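Local coordinates for disulfide bond forming protein (DsbF) (Mycobacterium tuberculosis, PDB 3IOS) that probably oxidises reduced, unfolded secreted proteins to introduce disulfide bonds, working as a thioredoxin-family thiol oxidase, at residues Thr15-Leu20 with Ser36-Pro41; Phe22-Leu27 with Thr98-Thr103; Trp47-Pro52 with Gly78-Pro83; Thr53-Ala58 with Asn90-Lys95. All blocks are in the same frame, centred on the assembly; numbering follows the deposited sequence.

Contact 1: Thr15-Leu20 with Ser36-Pro41; sequences TVPAQL and SLLGKP
The P17 ring, puckered C-gamma endo, is the nearest thing to a flat group here, and it presents a corner: P17 CD touches L38 CD1 at 3.7 Å. No aromatic ring takes part. The other branch of L38 turns to V16, with L38 CD2 only 3.2 Å from V16 CG1. That is tighter than ordinary van der Waals contact, so this pair is crowded as modelled. L38 reaches both partners because its CG lies anti to the backbone N (chi1 -176°), which sends the two methyls across to the 15-20 segment. Underneath, the buried L20 packs against the backbone and root of L38: L20 CD1 is 3.9 Å from L38 N and 4.2 Å from L38 CB. L20 CD2 meets L37 CD1 at 4.2 Å, and L37 continues inward onto A42 and L44 of strand 42-47, tying the N-terminal segment to the central sheet of the thioredoxin fold.

Each side shapes itself with its own polar bonds. L20 N donates to P17 O at 2.9 Å in a short 3-10 turn, while L37 to K40 forms a type II beta turn whose third position, G39, has a positive phi. K40 NZ reaches back to S36 O at 2.9 Å. With no hydrogen bond crossing between the segments, the 207 Å² buried here is held by non-directional apolar packing.

Contact 2: Phe22-Leu27 with Thr98-Thr103; sequences FSAKTL and TQLADT
L100 meets the 22-27 segment through CB and both methyls. Its CB lies 4.1 Å from K25 O; beyond it, CG stands anti to the carbonyl carbon (chi1 -53°) and splits into two methyls. L100 CD1 packs on A24 CB at 4.0 Å and approaches the edge of the F22 ring, near its plane, with F22 CE1 at 4.3 Å. L100 CD2 turns instead to the methyl of T26, where T26 CG2 is 4.0 Å away. That same methyl also touches T98 CG2, so T26 lies over two residues on one side of strand 98-101, while its hydroxyl is bonded to D28 and to H30 N.

Strand 98-101 is an outermost strand of the five-stranded sheet of the thioredoxin fold, and strand 23-25 belongs to a separate N-terminal hairpin with 31-33. Their axes lie nearly at right angles (96°), which accords with a bridge at a single pair, T26 with L100. Two backbone bonds flank that pair: A101 N donates to K25 O at 3.0 Å, nearly straight at 166°, and L27 N donates to Q99 O at 2.8 Å. Beyond the second bond, L27 CD2 rests on A101 CB at 4.2 Å, and L27 continues onto V82, M85 and V89 of helix 82-91. At the other end a water bridges the two segments, accepting from K25 N and donating to A101 O.

Contact 3: Trp47-Pro52 with Gly78-Pro83; sequences WAPWCP and GLDQVP
W50 and L79 meet beside the CxxC motif, C51 to C54, which opens helix 52-67 in this thioredoxin-fold domain and whose disulfide has been observed. The indole is turned edge-on to the 78-83 segment: W50 NE1 donates to L79 O at 2.9 Å, with the oxygen close to the ring plane, although the donor stands 37° out of the carbonyl plane. Next to that bond, W50 CZ2 packs against L79 CD1 at 3.7 Å. The D80 carboxylate lies at the edge too, D80 OD1 being 3.5 Å from W50 CD1; ring and carboxylate planes are 44° apart, and the two side chains run past each other in opposite directions. W50 CG sits between its backbone N and carbonyl carbon (chi1 47°), which swings the indole over A48 and toward L79. A48 CB lies over the rim of one indole face, 3.5 Å above its plane.

The P49 ring crosses D80, P49 CD lying 3.8 Å from D80 CB. Behind these side chains the two loops are joined by a backbone bond from G78 N to W47 O, at 2.9 Å. W47 belongs to the core, stacked on F88 with its NE1 bonded to Q99. The A48 to C51 type I turn carries W50 outward from that core. D80 is held by its own chain: D80 OD2 accepts from Q81 N at 2.7 Å, on the anti side.

Contact 4: Thr53-Ala58 with Asn90-Lys95; sequences TCQGEA and NKYPVK
Q55 sits over the phenol end of one face of Y92. Its CA stands 3.9 Å above the ring plane, displaced toward the rim, and Q55 O is over the same face, 3.6 Å from Y92 CE2. CB and CG continue past CZ to the hydroxyl, where Q55 CG is 3.1 Å from Y92 OH. The terminal amide lies beyond that hydroxyl, so although its plane is only 16° from that of the ring, the two do not stack. At the root of the ring, A58 CB abuts Y92 CB at 3.5 Å; one methyl of V94, V94 CG1, lies 3.4 Å from A58 O.

K91 CD, from Y92's own segment, meets the opposite face 3.3 Å above the plane, also toward the rim. An extended side chain beyond CG (chi2 164°) carries Q55 NE2 to P49 O, which helps to set the amide's rotation. An inverse gamma turn centred on P93, with V94 N bonded to Y92 O at 2.8 Å, brings V94 back toward A58, and V94 O accepts from Q99 NE2. Further in, A58 and V94 rest on W45. The contact thus packs the helix begun by the CxxC motif against the end of helix 82-91, neighbours on one flank of a thioredoxin-fold sheet.

In the fold
Contact 1 lies on the opposite side of the chain's centre from contacts 3 and 4, about 26 Å from each between centres, and is purely apolar; none of its touching residues is fully exposed. Contact 2, in between, adds backbone bonds and a water where a hairpin meets the edge of the sheet, with two of nine touching residues buried. Contacts 3 and 4 contain the two cysteines of the CxxC motif, share helix 82-91 and have centres about 11 Å apart; there, aromatic residues do much of the packing. Contact 3 has the largest buried share, four of seven. Q99 of contact 2 ties it to both contacts 3 and 4, which are nested within the loop that contact 2 closes.

Contact 1: Thr15-Leu20 with Ser36-Pro41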
loop_
_atom_site.group_PDB
_atom_site.type_symbol
_atom_site.label_atom_id
_atom_site.label_comp_id
_atom_site.label_asym_id
_atom_site.label_seq_id
_atom_site.Cartn_x
_atom_site.Cartn_y
_atom_site.Cartn_z
ATOM N N THR A 15 -2.471 22.295 5.927
ATOM C CA THR A 15 -1.559 21.931 4.804
ATOM C C THR A 15 -1.353 20.421 4.760
ATOM O O THR A 15 -1.562 19.727 5.756
ATOM C CB THR A 15 -0.185 22.636 4.938
ATOM O OG1 THR A 15 0.450 23.633 4.128
ATOM C CG2 THR A 15 0.737 22.277 6.092
ATOM N N VAL A 16 -0.943 19.911 3.602
ATOM C CA VAL A 16 -0.718 18.480 3.459
ATOM C C VAL A 16 0.523 17.998 4.172
ATOM O O VAL A 16 1.545 18.683 4.211
ATOM C CB VAL A 16 -0.566 18.042 1.992
ATOM C CG1 VAL A 16 -1.913 17.951 1.337
ATOM C CG2 VAL A 16 0.341 19.003 1.251
ATOM N N PRO A 17 0.447 16.796 4.749
ATOM C CA PRO A 17 1.607 16.251 5.446
ATOM C C PRO A 17 2.668 15.933 4.399
ATOM O O PRO A 17 2.356 15.451 3.304
ATOM C CB PRO A 17 1.044 15.005 6.121
ATOM C CG PRO A 17 -0.016 14.564 5.162
ATOM C CD PRO A 17 -0.693 15.865 4.818
ATOM N N ALA A 18 3.920 16.220 4.729
ATOM C CA ALA A 18 5.022 15.973 3.813
ATOM C C ALA A 18 5.033 14.531 3.328
ATOM O O ALA A 18 5.453 14.247 2.209
ATOM C CB ALA A 18 6.347 16.310 4.494
ATOM N N GLN A 19 4.557 13.620 4.171
ATOM C CA GLN A 19 4.523 12.207 3.826
ATOM C C GLN A 19 3.647 11.903 2.609
ATOM O O GLN A 19 3.858 10.911 1.920
ATOM C CB GLN A 19 4.026 11.378 5.016
ATOM C CG GLN A 19 4.922 11.402 6.254
ATOM C CD GLN A 19 4.541 12.471 7.260
ATOM O OE1 GLN A 19 4.979 12.435 8.414
ATOM N NE2 GLN A 19 3.731 13.431 6.835
ATOM N N LEU A 20 2.660 12.751 2.344
ATOM C CA LEU A 20 1.775 12.518 1.206
ATOM C C LEU A 20 2.200 13.274 -0.043
ATOM O O LEU A 20 1.557 13.180 -1.084
ATOM C CB LEU A 20 0.339 12.904 1.570
ATOM C CG LEU A 20 -0.309 12.065 2.676
ATOM C CD1 LEU A 20 -1.754 12.499 2.862
ATOM C CD2 LEU A 20 -0.245 10.590 2.300
ATOM N N SER A 36 -3.998 12.839 -2.826
ATOM C CA SER A 36 -5.373 12.394 -3.016
ATOM C C SER A 36 -5.841 11.581 -1.809
ATOM O O SER A 36 -7.024 11.257 -1.692
ATOM C CB SER A 36 -5.493 11.546 -4.288
ATOM O OG SER A 36 -4.850 10.294 -4.130
ATOM N N LEU A 37 -4.912 11.251 -0.915
ATOM C CA LEU A 37 -5.251 10.483 0.280
ATOM C C LEU A 37 -5.583 11.378 1.470
ATOM O O LEU A 37 -6.082 10.899 2.485
ATOM C CB LEU A 37 -4.095 9.551 0.668
ATOM C CG LEU A 37 -3.626 8.540 -0.375
ATOM C CD1 LEU A 37 -2.495 7.721 0.215
ATOM C CD2 LEU A 37 -4.773 7.634 -0.806
ATOM N N LEU A 38 -5.306 12.673 1.354
ATOM C CA LEU A 38 -5.584 13.600 2.452
ATOM C C LEU A 38 -7.078 13.742 2.739
ATOM O O LEU A 38 -7.880 13.946 1.827
ATOM C CB LEU A 38 -5.006 14.984 2.153
ATOM C CG LEU A 38 -5.176 15.995 3.291
ATOM C CD1 LEU A 38 -4.372 15.528 4.498
ATOM C CD2 LEU A 38 -4.729 17.370 2.848
ATOM N N GLY A 39 -7.440 13.632 4.015
ATOM C CA GLY A 39 -8.831 13.776 4.412
ATOM C C GLY A 39 -9.620 12.487 4.445
ATOM O O GLY A 39 -10.818 12.490 4.720
ATOM N N LYS A 40 -8.956 11.374 4.166
ATOM C CA LYS A 40 -9.627 10.088 4.169
ATOM C C LYS A 40 -8.704 9.023 4.741
ATOM O O LYS A 40 -7.485 9.178 4.740
ATOM C CB LYS A 40 -10.037 9.721 2.742
ATOM C CG LYS A 40 -8.863 9.571 1.790
ATOM C CD LYS A 40 -9.288 9.735 0.336
ATOM C CE LYS A 40 -9.737 11.161 0.055
ATOM N NZ LYS A 40 -9.948 11.408 -1.398
ATOM N N PRO A 41 -9.277 7.935 5.267
ATOM C CA PRO A 41 -8.430 6.880 5.825
ATOM C C PRO A 41 -7.779 6.111 4.684
ATOM O O PRO A 41 -8.418 5.831 3.672
ATOM C CB PRO A 41 -9.421 6.032 6.617
ATOM C CG PRO A 41 -10.678 6.163 5.801
ATOM C CD PRO A 41 -10.705 7.632 5.470
#

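Contact 2: Phe22-Leu27 with Thr98-Thr103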
loop_
_atom_site.group_PDB
_atom_site.type_symbol
_atom_site.label_atom_id
_atom_site.label_comp_id
_atom_site.label_asym_id
_atom_site.label_seq_id
_atom_site.Cartn_x
_atom_site.Cartn_y
_atom_site.Cartn_z
ATOM N N PHE A 22 3.995 13.127 -2.810
ATOM C CA PHE A 22 4.689 12.268 -3.759
ATOM C C PHE A 22 3.735 11.906 -4.888
ATOM O O PHE A 22 2.518 11.985 -4.736
ATOM C CB PHE A 22 5.195 10.999 -3.054
ATOM C CG PHE A 22 4.103 10.029 -2.664
ATOM C CD1 PHE A 22 3.599 9.117 -3.585
ATOM C CD2 PHE A 22 3.585 10.028 -1.370
ATOM C CE1 PHE A 22 2.592 8.217 -3.227
ATOM C CE2 PHE A 22 2.577 9.131 -1.003
ATOM C CZ PHE A 22 2.084 8.224 -1.935
ATOM N N SER A 23 4.295 11.533 -6.031
ATOM C CA SER A 23 3.486 11.133 -7.170
ATOM C C SER A 23 4.020 9.779 -7.618
ATOM O O SER A 23 5.117 9.387 -7.229
ATOM C CB SER A 23 3.600 12.157 -8.300
ATOM O OG SER A 23 4.951 12.354 -8.667
ATOM N N ALA A 24 3.241 9.067 -8.421
ATOM C CA ALA A 24 3.658 7.757 -8.898
ATOM C C ALA A 24 2.782 7.303 -10.054
ATOM O O ALA A 24 1.822 7.977 -10.418
ATOM C CB ALA A 24 3.589 6.741 -7.755
ATOM N N LYS A 25 3.128 6.159 -10.639
ATOM C CA LYS A 25 2.359 5.595 -11.743
ATOM C C LYS A 25 1.757 4.272 -11.288
ATOM O O LYS A 25 2.431 3.481 -10.631
ATOM C CB LYS A 25 3.260 5.342 -12.956
ATOM C CG LYS A 25 3.531 6.557 -13.839
ATOM C CD LYS A 25 2.322 6.892 -14.705
ATOM C CE LYS A 25 2.631 8.006 -15.698
ATOM N NZ LYS A 25 1.434 8.363 -16.512
ATOM N N THR A 26 0.496 4.031 -11.625
ATOM C CA THR A 26 -0.144 2.777 -11.240
ATOM C C THR A 26 0.260 1.702 -12.238
ATOM O O THR A 26 0.712 2.004 -13.343
ATOM C CB THR A 26 -1.678 2.885 -11.234
ATOM O OG1 THR A 26 -2.167 3.027 -12.577
ATOM C CG2 THR A 26 -2.119 4.080 -10.408
ATOM N N LEU A 27 0.099 0.446 -11.843
ATOM C CA LEU A 27 0.450 -0.664 -12.718
ATOM C C LEU A 27 -0.327 -0.630 -14.027
ATOM O O LEU A 27 0.159 -1.113 -15.053
ATOM C CB LEU A 27 0.185 -1.996 -12.021
ATOM C CG LEU A 27 1.375 -2.786 -11.483
ATOM C CD1 LEU A 27 0.874 -4.150 -11.029
ATOM C CD2 LEU A 27 2.439 -2.955 -12.558
ATOM N N THR A 98 -5.773 0.103 -5.890
ATOM C CA THR A 98 -4.639 0.714 -6.570
ATOM C C THR A 98 -3.291 0.071 -6.275
ATOM O O THR A 98 -2.956 -0.183 -5.119
ATOM C CB THR A 98 -4.530 2.214 -6.216
ATOM O OG1 THR A 98 -5.767 2.870 -6.520
ATOM C CG2 THR A 98 -3.406 2.870 -7.008
ATOM N N GLN A 99 -2.520 -0.184 -7.331
ATOM C CA GLN A 99 -1.183 -0.757 -7.191
ATOM C C GLN A 99 -0.178 0.191 -7.856
ATOM O O GLN A 99 -0.307 0.504 -9.038
ATOM C CB GLN A 99 -1.102 -2.128 -7.873
ATOM C CG GLN A 99 -1.996 -3.200 -7.279
ATOM C CD GLN A 99 -1.624 -3.555 -5.860
ATOM O OE1 GLN A 99 -0.515 -3.262 -5.400
ATOM N NE2 GLN A 99 -2.547 -4.199 -5.154
ATOM N N LEU A 100 0.812 0.653 -7.098
ATOM C CA LEU A 100 1.830 1.551 -7.644
ATOM C C LEU A 100 3.094 0.789 -8.009
ATOM O O LEU A 100 3.574 -0.047 -7.241
ATOM C CB LEU A 100 2.200 2.639 -6.632
ATOM C CG LEU A 100 1.042 3.441 -6.043
ATOM C CD1 LEU A 100 1.593 4.524 -5.138
ATOM C CD2 LEU A 100 0.210 4.038 -7.157
ATOM N N ALA A 101 3.638 1.085 -9.186
ATOM C CA ALA A 101 4.869 0.439 -9.635
ATOM C C ALA A 101 6.023 1.370 -9.271
ATOM O O ALA A 101 6.424 2.215 -10.074
ATOM C CB ALA A 101 4.821 0.210 -11.139
ATOM N N ASP A 102 6.551 1.208 -8.061
ATOM C CA ASP A 102 7.628 2.054 -7.549
ATOM C C ASP A 102 9.017 1.559 -7.950
ATOM O O ASP A 102 9.863 1.285 -7.097
ATOM C CB ASP A 102 7.508 2.147 -6.017
ATOM C CG ASP A 102 8.435 3.186 -5.413
ATOM O OD1 ASP A 102 8.571 4.277 -6.010
ATOM O OD2 ASP A 102 9.011 2.921 -4.338
ATOM N N THR A 103 9.247 1.465 -9.256
ATOM C CA THR A 103 10.523 0.991 -9.772
ATOM C C THR A 103 11.701 1.897 -9.437
ATOM O O THR A 103 12.830 1.419 -9.301
ATOM C CB THR A 103 10.466 0.775 -11.301
ATOM O OG1 THR A 103 10.031 1.977 -11.947
ATOM C CG2 THR A 103 9.507 -0.354 -11.639
HETATM O O HOH W 1 5.506 4.828 -9.570
#

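Contact 3: Trp47-Pro52 with Gly78-Pro83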
loop_
_atom_site.group_PDB
_atom_site.type_symbol
_atom_site.label_atom_id
_atom_site.label_comp_id
_atom_site.label_asym_id
_atom_site.label_seq_id
_atom_site.Cartn_x
_atom_site.Cartn_y
_atom_site.Cartn_z
ATOM N N TRP A 47 5.107 -3.888 -0.893
ATOM C CA TRP A 47 5.416 -5.274 -1.227
ATOM C C TRP A 47 6.408 -5.425 -2.371
ATOM O O TRP A 47 6.667 -4.479 -3.113
ATOM C CB TRP A 47 4.126 -6.044 -1.577
ATOM C CG TRP A 47 3.311 -5.501 -2.742
ATOM C CD1 TRP A 47 2.320 -4.561 -2.688
ATOM C CD2 TRP A 47 3.398 -5.912 -4.113
ATOM N NE1 TRP A 47 1.775 -4.369 -3.941
ATOM C CE2 TRP A 47 2.414 -5.191 -4.832
ATOM C CE3 TRP A 47 4.198 -6.833 -4.801
ATOM C CZ2 TRP A 47 2.223 -5.345 -6.205
ATOM C CZ3 TRP A 47 4.006 -6.988 -6.173
ATOM C CH2 TRP A 47 3.022 -6.254 -6.857
ATOM N N ALA A 48 6.978 -6.621 -2.477
ATOM C CA ALA A 48 7.922 -6.968 -3.542
ATOM C C ALA A 48 7.360 -8.279 -4.089
ATOM O O ALA A 48 6.969 -9.154 -3.324
ATOM C CB ALA A 48 9.327 -7.173 -2.976
ATOM N N PRO A 49 7.322 -8.435 -5.420
ATOM C CA PRO A 49 6.789 -9.642 -6.060
ATOM C C PRO A 49 7.407 -10.970 -5.636
ATOM O O PRO A 49 6.716 -11.988 -5.566
ATOM C CB PRO A 49 7.013 -9.378 -7.554
ATOM C CG PRO A 49 7.126 -7.895 -7.650
ATOM C CD PRO A 49 7.898 -7.526 -6.424
ATOM N N TRP A 50 8.707 -10.952 -5.357
ATOM C CA TRP A 50 9.441 -12.153 -4.981
ATOM C C TRP A 50 9.408 -12.460 -3.495
ATOM O O TRP A 50 9.975 -13.481 -3.056
ATOM C CB TRP A 50 10.891 -12.015 -5.449
ATOM C CG TRP A 50 11.476 -10.680 -5.090
ATOM C CD1 TRP A 50 11.618 -9.598 -5.907
ATOM C CD2 TRP A 50 11.913 -10.263 -3.791
ATOM N NE1 TRP A 50 12.115 -8.531 -5.201
ATOM C CE2 TRP A 50 12.312 -8.914 -3.900
ATOM C CE3 TRP A 50 12.017 -10.902 -2.546
ATOM C CZ2 TRP A 50 12.790 -8.183 -2.807
ATOM C CZ3 TRP A 50 12.490 -10.176 -1.461
ATOM C CH2 TRP A 50 12.879 -8.830 -1.602
ATOM N N CYS A 51 8.776 -11.640 -2.702
ATOM C CA CYS A 51 8.748 -11.861 -1.283
ATOM C C CYS A 51 7.660 -12.858 -0.865
ATOM O O CYS A 51 6.449 -12.583 -1.016
ATOM C CB CYS A 51 8.482 -10.408 -0.709
ATOM S SG CYS A 51 8.621 -10.541 1.158
ATOM N N PRO A 52 8.080 -13.984 -0.333
ATOM C CA PRO A 52 7.149 -14.992 0.130
ATOM C C PRO A 52 6.181 -14.538 1.182
ATOM O O PRO A 52 5.039 -14.999 1.223
ATOM C CB PRO A 52 8.076 -16.120 0.596
ATOM C CG PRO A 52 9.292 -15.387 1.053
ATOM C CD PRO A 52 9.475 -14.355 -0.032
ATOM N N GLY A 78 7.772 -2.637 -5.093
ATOM C CA GLY A 78 9.130 -2.189 -5.314
ATOM C C GLY A 78 10.114 -3.336 -5.428
ATOM O O GLY A 78 9.744 -4.508 -5.323
ATOM N N LEU A 79 11.371 -2.979 -5.675
ATOM C CA LEU A 79 12.470 -3.934 -5.776
ATOM C C LEU A 79 12.346 -4.958 -6.897
ATOM O O LEU A 79 12.754 -6.109 -6.745
ATOM C CB LEU A 79 12.653 -4.652 -4.433
ATOM C CG LEU A 79 12.854 -3.727 -3.229
ATOM C CD1 LEU A 79 13.179 -4.555 -1.994
ATOM C CD2 LEU A 79 13.981 -2.742 -3.516
ATOM N N ASP A 80 11.782 -4.537 -8.019
ATOM C CA ASP A 80 11.625 -5.417 -9.168
ATOM C C ASP A 80 11.076 -4.592 -10.320
ATOM O O ASP A 80 10.909 -3.379 -10.186
ATOM C CB ASP A 80 10.683 -6.573 -8.824
ATOM C CG ASP A 80 11.004 -7.837 -9.601
ATOM O OD1 ASP A 80 10.613 -8.932 -9.146
ATOM O OD2 ASP A 80 11.642 -7.733 -10.670
ATOM N N GLN A 81 10.809 -5.240 -11.448
ATOM C CA GLN A 81 10.277 -4.543 -12.610
ATOM C C GLN A 81 8.799 -4.865 -12.803
ATOM O O GLN A 81 8.261 -5.778 -12.175
ATOM C CB GLN A 81 11.079 -4.919 -13.859
ATOM C CG GLN A 81 12.567 -4.609 -13.728
ATOM C CD GLN A 81 12.855 -3.120 -13.604
ATOM O OE1 GLN A 81 13.886 -2.719 -13.063
ATOM N NE2 GLN A 81 11.950 -2.293 -14.119
ATOM N N VAL A 82 8.149 -4.106 -13.677
ATOM C CA VAL A 82 6.727 -4.262 -13.948
ATOM C C VAL A 82 6.223 -5.682 -14.220
ATOM O O VAL A 82 5.235 -6.113 -13.627
ATOM C CB VAL A 82 6.294 -3.337 -15.116
ATOM C CG1 VAL A 82 4.847 -3.614 -15.502
ATOM C CG2 VAL A 82 6.452 -1.882 -14.699
ATOM N N PRO A 83 6.885 -6.428 -15.120
ATOM C CA PRO A 83 6.431 -7.793 -15.409
ATOM C C PRO A 83 6.240 -8.651 -14.161
ATOM O O PRO A 83 5.248 -9.363 -14.036
ATOM C CB PRO A 83 7.530 -8.334 -16.321
ATOM C CG PRO A 83 7.970 -7.109 -17.061
ATOM C CD PRO A 83 8.045 -6.074 -15.958
#

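Contact 4: Thr53-Ala58 with Asn90-Lys95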
loop_
_atom_site.group_PDB
_atom_site.type_symbol
_atom_site.label_atom_id
_atom_site.label_comp_id
_atom_site.label_asym_id
_atom_site.label_seq_id
_atom_site.Cartn_x
_atom_site.Cartn_y
_atom_site.Cartn_z
ATOM N N THR A 53 6.635 -13.637 2.037
ATOM C CA THR A 53 5.773 -13.111 3.083
ATOM C C THR A 53 4.686 -12.253 2.439
ATOM O O THR A 53 3.521 -12.324 2.831
ATOM C CB THR A 53 6.574 -12.276 4.098
ATOM O OG1 THR A 53 7.581 -13.103 4.699
ATOM C CG2 THR A 53 5.665 -11.733 5.187
ATOM N N CYS A 54 5.059 -11.445 1.448
ATOM C CA CYS A 54 4.069 -10.618 0.761
ATOM C C CYS A 54 3.080 -11.470 -0.002
ATOM O O CYS A 54 1.898 -11.145 -0.079
ATOM C CB CYS A 54 4.742 -9.662 -0.209
ATOM S SG CYS A 54 5.689 -8.355 0.622
ATOM N N GLN A 55 3.573 -12.558 -0.577
ATOM C CA GLN A 55 2.715 -13.465 -1.319
ATOM C C GLN A 55 1.696 -14.049 -0.348
ATOM O O GLN A 55 0.523 -14.213 -0.686
ATOM C CB GLN A 55 3.558 -14.574 -1.955
ATOM C CG GLN A 55 4.471 -14.066 -3.062
ATOM C CD GLN A 55 5.564 -15.049 -3.434
ATOM O OE1 GLN A 55 5.530 -16.216 -3.043
ATOM N NE2 GLN A 55 6.544 -14.577 -4.196
ATOM N N GLY A 56 2.145 -14.332 0.868
ATOM C CA GLY A 56 1.252 -14.888 1.868
ATOM C C GLY A 56 0.253 -13.887 2.417
ATOM O O GLY A 56 -0.881 -14.243 2.734
ATOM N N GLU A 57 0.657 -12.627 2.527
ATOM C CA GLU A 57 -0.242 -11.612 3.059
ATOM C C GLU A 57 -1.185 -11.007 2.024
ATOM O O GLU A 57 -2.184 -10.388 2.383
ATOM C CB GLU A 57 0.558 -10.492 3.721
ATOM C CG GLU A 57 1.526 -10.977 4.782
ATOM C CD GLU A 57 1.945 -9.877 5.731
ATOM O OE1 GLU A 57 2.202 -8.748 5.265
ATOM O OE2 GLU A 57 2.028 -10.148 6.945
ATOM N N ALA A 58 -0.867 -11.186 0.748
ATOM C CA ALA A 58 -1.689 -10.627 -0.321
ATOM C C ALA A 58 -3.188 -10.912 -0.189
ATOM O O ALA A 58 -3.997 -9.990 -0.243
ATOM C CB ALA A 58 -1.176 -11.102 -1.676
ATOM N N ASN A 90 -1.612 -10.792 -10.684
ATOM C CA ASN A 90 -2.428 -11.782 -11.387
ATOM C C ASN A 90 -2.650 -13.015 -10.521
ATOM O O ASN A 90 -3.736 -13.597 -10.510
ATOM C CB ASN A 90 -1.763 -12.232 -12.697
ATOM C CG ASN A 90 -1.882 -11.208 -13.813
ATOM O OD1 ASN A 90 -2.821 -10.445 -13.862
ATOM N ND2 ASN A 90 -0.927 -11.213 -14.728
ATOM N N LYS A 91 -1.614 -13.405 -9.787
ATOM C CA LYS A 91 -1.669 -14.593 -8.942
ATOM C C LYS A 91 -2.451 -14.383 -7.645
ATOM O O LYS A 91 -3.167 -15.291 -7.204
ATOM C CB LYS A 91 -0.246 -15.045 -8.606
ATOM C CG LYS A 91 -0.102 -16.522 -8.265
ATOM C CD LYS A 91 -0.740 -16.874 -6.932
ATOM C CE LYS A 91 -0.526 -18.342 -6.590
ATOM N NZ LYS A 91 -1.138 -18.707 -5.279
ATOM N N TYR A 92 -2.331 -13.201 -7.038
ATOM C CA TYR A 92 -3.055 -12.971 -5.800
ATOM C C TYR A 92 -4.138 -11.916 -5.953
ATOM O O TYR A 92 -3.967 -10.927 -6.694
ATOM C CB TYR A 92 -2.042 -12.597 -4.677
ATOM C CG TYR A 92 -0.832 -13.489 -4.673
ATOM C CD1 TYR A 92 0.336 -13.079 -5.307
ATOM C CD2 TYR A 92 -0.841 -14.739 -4.037
ATOM C CE1 TYR A 92 1.473 -13.878 -5.309
ATOM C CE2 TYR A 92 0.298 -15.546 -4.033
ATOM C CZ TYR A 92 1.442 -15.112 -4.671
ATOM O OH TYR A 92 2.553 -15.915 -4.678
ATOM N N PRO A 93 -5.245 -12.036 -5.204
ATOM C CA PRO A 93 -6.437 -11.187 -5.167
ATOM C C PRO A 93 -6.258 -9.776 -4.615
ATOM O O PRO A 93 -6.829 -9.416 -3.585
ATOM C CB PRO A 93 -7.402 -12.007 -4.282
ATOM C CG PRO A 93 -6.509 -12.593 -3.275
ATOM C CD PRO A 93 -5.318 -13.060 -4.177
ATOM N N VAL A 94 -5.502 -8.986 -5.351
ATOM C CA VAL A 94 -5.240 -7.612 -4.962
ATOM C C VAL A 94 -5.395 -6.653 -6.138
ATOM O O VAL A 94 -4.836 -5.557 -6.131
ATOM C CB VAL A 94 -3.813 -7.463 -4.386
ATOM C CG1 VAL A 94 -3.655 -8.323 -3.137
ATOM C CG2 VAL A 94 -2.792 -7.865 -5.437
ATOM N N LYS A 95 -6.148 -7.067 -7.151
ATOM C CA LYS A 95 -6.365 -6.223 -8.322
ATOM C C LYS A 95 -7.489 -5.215 -8.109
ATOM O O LYS A 95 -7.665 -4.300 -8.911
ATOM C CB LYS A 95 -6.677 -7.096 -9.539
ATOM C CG LYS A 95 -5.479 -7.340 -10.412
ATOM C CD LYS A 95 -5.687 -8.525 -11.367
ATOM C CE LYS A 95 -4.470 -8.764 -12.242
ATOM N NZ LYS A 95 -4.682 -9.939 -13.113
#